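Local coordinates for protein syndapin (Drosophila melanogaster, PDB 3I2W) that probably acts in endocytosis, regulating the internalization of plasma membrane proteins, and is present here as its dimeric, lipid-binding F-BAR domain, at residues 184-187 against 188-192; 172-175 against 176-180. One frame throughout, in Å; residues are numbered along the deposited sequence.

Contact 1: residues 184-187 against 188-192; sequences DQVQ and KCREK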
loop_
_atom_site.group_PDB
_atom_site.type_symbol
_atom_site.label_atom_id
_atom_site.label_comp_id
_atom_site.label_asym_id
_atom_site.label_seq_id
_atom_site.Cartn_x
_atom_site.Cartn_y
_atom_site.Cartn_z
ATOM N N ASP B 184 -30.633 48.697 57.638
ATOM C CA ASP B 184 -29.924 47.716 58.450
ATOM C C ASP B 184 -29.477 46.596 57.531
ATOM O O ASP B 184 -28.378 46.087 57.693
ATOM C CB ASP B 184 -30.825 47.061 59.490
ATOM C CG ASP B 184 -31.335 48.024 60.521
ATOM O OD1 ASP B 184 -30.632 49.023 60.817
ATOM O OD2 ASP B 184 -32.445 47.764 61.063
ATOM N N GLN B 185 -30.358 46.201 56.603
ATOM C CA GLN B 185 -30.110 45.113 55.669
ATOM C C GLN B 185 -28.933 45.398 54.730
ATOM O O GLN B 185 -28.004 44.624 54.686
ATOM C CB GLN B 185 -31.384 44.743 54.890
ATOM C CG GLN B 185 -32.301 43.794 55.613
ATOM C CD GLN B 185 -31.527 42.748 56.377
ATOM O OE1 GLN B 185 -30.996 43.020 57.458
ATOM N NE2 GLN B 185 -31.440 41.540 55.815
ATOM N N VAL B 186 -28.961 46.516 54.009
ATOM C CA VAL B 186 -27.802 46.961 53.247
ATOM C C VAL B 186 -26.463 46.856 54.004
ATOM O O VAL B 186 -25.418 46.547 53.407
ATOM C CB VAL B 186 -27.994 48.380 52.735
ATOM C CG1 VAL B 186 -26.655 48.995 52.244
ATOM C CG2 VAL B 186 -29.004 48.360 51.629
ATOM N N GLN B 187 -26.500 47.106 55.305
ATOM C CA GLN B 187 -25.294 47.089 56.072
ATOM C C GLN B 187 -24.984 45.670 56.428
ATOM O O GLN B 187 -24.038 45.142 55.936
ATOM C CB GLN B 187 -25.349 48.011 57.309
ATOM C CG GLN B 187 -23.950 48.370 57.825
ATOM C CD GLN B 187 -22.931 48.434 56.665
ATOM O OE1 GLN B 187 -22.018 47.590 56.557
ATOM N NE2 GLN B 187 -23.125 49.408 55.758
ATOM N N LYS B 188 -25.786 45.051 57.273
ATOM C CA LYS B 188 -25.581 43.662 57.628
ATOM C C LYS B 188 -24.993 42.860 56.422
ATOM O O LYS B 188 -23.959 42.187 56.541
ATOM C CB LYS B 188 -26.888 43.033 58.144
ATOM C CG LYS B 188 -26.663 41.918 59.184
ATOM C CD LYS B 188 -27.890 40.989 59.412
ATOM C CE LYS B 188 -27.557 39.901 60.469
ATOM N NZ LYS B 188 -28.536 38.765 60.520
ATOM N N CYS B 189 -25.651 42.975 55.272
ATOM C CA CYS B 189 -25.234 42.351 54.029
ATOM C C CYS B 189 -23.903 42.756 53.451
ATOM O O CYS B 189 -23.162 41.866 53.048
ATOM C CB CYS B 189 -26.285 42.582 52.978
ATOM S SG CYS B 189 -27.572 41.493 53.322
ATOM N N ARG B 190 -23.623 44.063 53.352
ATOM C CA ARG B 190 -22.317 44.502 52.924
ATOM C C ARG B 190 -21.284 43.801 53.796
ATOM O O ARG B 190 -20.262 43.317 53.318
ATOM C CB ARG B 190 -22.162 46.017 52.993
ATOM C CG ARG B 190 -20.899 46.522 52.271
ATOM C CD ARG B 190 -20.764 48.028 52.068
ATOM N NE ARG B 190 -21.750 48.552 51.121
ATOM C CZ ARG B 190 -22.806 49.291 51.489
ATOM N NH1 ARG B 190 -23.007 49.581 52.789
ATOM N NH2 ARG B 190 -23.667 49.745 50.574
ATOM N N GLU B 191 -21.568 43.681 55.077
ATOM C CA GLU B 191 -20.615 43.047 55.926
ATOM C C GLU B 191 -20.431 41.587 55.584
ATOM O O GLU B 191 -19.336 41.208 55.259
ATOM C CB GLU B 191 -20.909 43.294 57.388
ATOM C CG GLU B 191 -20.249 44.562 57.847
ATOM C CD GLU B 191 -20.898 45.122 59.103
ATOM O OE1 GLU B 191 -20.851 44.441 60.164
ATOM O OE2 GLU B 191 -21.455 46.250 59.032
ATOM N N LYS B 192 -21.474 40.767 55.626
ATOM C CA LYS B 192 -21.283 39.345 55.347
ATOM C C LYS B 192 -20.568 39.132 53.977
ATOM O O LYS B 192 -19.724 38.241 53.837
ATOM C CB LYS B 192 -22.583 38.519 55.457
ATOM C CG LYS B 192 -23.371 38.492 56.787
ATOM C CD LYS B 192 -22.570 38.396 58.146
ATOM C CE LYS B 192 -21.375 37.368 58.196
ATOM N NZ LYS B 192 -21.714 35.912 58.378
#

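Contact 2: residues 172-175 against 176-180; sequences VKKM and HDRVQ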
loop_
_atom_site.group_PDB
_atom_site.type_symbol
_atom_site.label_atom_id
_atom_site.label_comp_id
_atom_site.label_asym_id
_atom_site.label_seq_id
_atom_site.Cartn_x
_atom_site.Cartn_y
_atom_site.Cartn_z
ATOM N N VAL B 172 -48.156 55.216 57.946
ATOM C CA VAL B 172 -47.028 56.038 57.650
ATOM C C VAL B 172 -45.824 55.472 58.389
ATOM O O VAL B 172 -44.666 55.511 57.899
ATOM C CB VAL B 172 -47.303 57.483 58.040
ATOM C CG1 VAL B 172 -46.022 58.268 58.017
ATOM C CG2 VAL B 172 -48.398 58.099 57.115
ATOM N N LYS B 173 -46.128 54.923 59.561
ATOM C CA LYS B 173 -45.134 54.360 60.433
ATOM C C LYS B 173 -44.550 53.086 59.835
ATOM O O LYS B 173 -43.362 52.958 59.814
ATOM C CB LYS B 173 -45.704 54.090 61.827
ATOM C CG LYS B 173 -44.615 53.905 62.895
ATOM C CD LYS B 173 -45.165 53.300 64.182
ATOM C CE LYS B 173 -44.116 52.493 64.967
ATOM N NZ LYS B 173 -42.709 53.009 64.732
ATOM N N LYS B 174 -45.358 52.154 59.354
ATOM C CA LYS B 174 -44.837 50.928 58.778
ATOM C C LYS B 174 -43.780 51.236 57.715
ATOM O O LYS B 174 -42.722 50.626 57.694
ATOM C CB LYS B 174 -45.960 50.094 58.176
ATOM C CG LYS B 174 -45.562 48.645 57.819
ATOM C CD LYS B 174 -45.830 48.274 56.316
ATOM C CE LYS B 174 -46.149 46.758 56.116
ATOM N NZ LYS B 174 -47.563 46.373 56.514
HETATM N N MSE B 175 -44.053 52.208 56.859
HETATM C CA MSE B 175 -43.143 52.585 55.811
HETATM C C MSE B 175 -41.875 53.193 56.309
HETATM O O MSE B 175 -40.821 52.942 55.747
HETATM C CB MSE B 175 -43.798 53.550 54.858
HETATM C CG MSE B 175 -44.179 52.858 53.550
HETATM SE SE MSE B 175 -45.706 53.766 52.768
HETATM C CE MSE B 175 -46.302 52.275 51.593
ATOM N N HIS B 176 -41.963 54.001 57.353
ATOM C CA HIS B 176 -40.804 54.570 57.978
ATOM C C HIS B 176 -39.980 53.417 58.566
ATOM O O HIS B 176 -38.698 53.468 58.453
ATOM C CB HIS B 176 -41.220 55.538 59.058
ATOM C CG HIS B 176 -40.097 56.000 59.941
ATOM N ND1 HIS B 176 -39.536 57.270 59.818
ATOM C CD2 HIS B 176 -39.453 55.398 60.990
ATOM C CE1 HIS B 176 -38.588 57.435 60.749
ATOM N NE2 HIS B 176 -38.512 56.309 61.467
ATOM N N ASP B 177 -40.628 52.421 59.177
ATOM C CA ASP B 177 -39.896 51.367 59.828
ATOM C C ASP B 177 -39.191 50.512 58.821
ATOM O O ASP B 177 -38.058 50.113 59.072
ATOM C CB ASP B 177 -40.806 50.496 60.679
ATOM C CG ASP B 177 -41.239 51.173 61.960
ATOM O OD1 ASP B 177 -40.819 52.340 62.250
ATOM O OD2 ASP B 177 -42.017 50.520 62.675
ATOM N N ARG B 178 -39.867 50.219 57.704
ATOM C CA ARG B 178 -39.292 49.438 56.617
ATOM C C ARG B 178 -38.007 50.040 56.095
ATOM O O ARG B 178 -37.049 49.333 55.928
ATOM C CB ARG B 178 -40.251 49.337 55.475
ATOM C CG ARG B 178 -40.795 47.976 55.234
ATOM C CD ARG B 178 -41.533 48.001 53.891
ATOM N NE ARG B 178 -42.782 47.235 53.929
ATOM C CZ ARG B 178 -43.556 46.983 52.867
ATOM N NH1 ARG B 178 -43.214 47.439 51.660
ATOM N NH2 ARG B 178 -44.680 46.277 53.013
ATOM N N VAL B 179 -37.977 51.341 55.849
ATOM C CA VAL B 179 -36.763 52.013 55.358
ATOM C C VAL B 179 -35.579 51.769 56.278
ATOM O O VAL B 179 -34.565 51.276 55.865
ATOM C CB VAL B 179 -36.976 53.544 55.178
ATOM C CG1 VAL B 179 -35.661 54.268 55.011
ATOM C CG2 VAL B 179 -37.894 53.819 53.993
ATOM N N GLN B 180 -35.722 52.122 57.536
ATOM C CA GLN B 180 -34.673 51.947 58.519
ATOM C C GLN B 180 -34.230 50.464 58.681
ATOM O O GLN B 180 -33.078 50.196 59.016
ATOM C CB GLN B 180 -35.176 52.552 59.846
ATOM C CG GLN B 180 -34.204 52.502 61.029
ATOM C CD GLN B 180 -32.961 53.383 60.821
ATOM O OE1 GLN B 180 -32.805 54.040 59.771
ATOM N NE2 GLN B 180 -32.069 53.399 61.825
#

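Contact 1: residues 184-187 against 188-192
Asp184 O and Lys188 N are joined in one of four successive i to i+4 backbone bonds across the two segments of helix 169-240, a long helix of the F-BAR domain, the elongated, dimer-forming helical fold of this protein. Lys188 N donates to Asp184 O at 2.8 Å, and Cys189 N to Gln185 O and Glu191 N to Gln187 O follow in much the same way. Arg190 N to Val186 O is the exception: at 3.1 Å the donor stands 42° out of the carbonyl plane, away from either lone pair.

Side-chain contacts accompany these bonds. Val186 and Arg190 run side by side in the same direction, and methyl CG1 of Val186, anti to its own backbone N (chi1 165°), lies 3.5 Å from Arg190 NH2. Arg190 meets it by leaving the helix extended and then bending at chi3 (-68°), which brings the guanidinium back alongside the valine. One residue earlier, Cys189 SG lies 3.4 Å from Gln185 O, while Gln185 and Lys188, three residues apart, lie alongside each other more loosely, Gln185 OE1 4.2 Å from Lys188 CB.

Gln185, Val186 and Cys189 touch helix 114-159, where Ala147 meets both Gln185 and Cys189. Arg190 has two further neighbours: its NE makes a weak hydrogen bond to Tyr144 OH, and it packs on Phe286 of the second subunit. Within the segments, Val186 O sits 3.9 Å above one face of the Arg190 guanidinium, displaced toward its rim.

Contact 2: residues 172-175 against 176-180
His176 N reaches back one turn of the α-helix to Val172 O, a 3.1 Å bond, while His176 CB rests 3.4 Å from Lys173 O. Asp177 follows with two links to one residue: its N bonds Lys173 O, and its carboxylate forms an i, i+4 salt bridge with the same lysine. Lys173 runs extended to CE and turns only at chi4 (29°), bringing NZ to both carboxylate oxygens of Asp177; Asp177 OD1 receives it on the syn lone pair at 3.2 Å, and the bond to Asp177 OD2 at 3.3 Å is weak. An alanine in place of Asp177 would keep the backbone bond but is likely to leave the Lys173 ammonium without its anionic mate and free to swing. At Arg178 the charges are alike: the side chain crosses that of Lys174, whose CE lies 3.5 Å from Arg178 NH2, with NZ 4.5 Å from that nitrogen. Val179 N bonds Met175 O at 3.3 Å, and its CG2 flanks the same oxygen. On the side facing helix 114-159, selenomethionine Met175 and Arg178 touch Gln157, Val179 meets Thr155 and His176 meets Glu158; Val172 packs on Asn162 and Leu167 of the adjoining loop.

Both contacts are successive stretches of helix 169-240, with contact 2 nearer its start and the two centres about 18 Å apart. Each is a surface contact lying against helix 114-159; contact 2 includes one buried residue, Val179, and contact 1 none. Contact 2, whose centre lies about 67 Å from the centre of the chain, also borders the loop before the helix, and no second chain touches it. Contact 1, whose centre lies about 53 Å from the centre of the chain, meets the partner subunit through Arg190. Their chemistry differs too: in 172-180 a lysine-aspartate pair bridges one turn, whereas in 184-192 an arginine lies along a valine and makes a weak hydrogen bond to a tyrosine of helix 114-159.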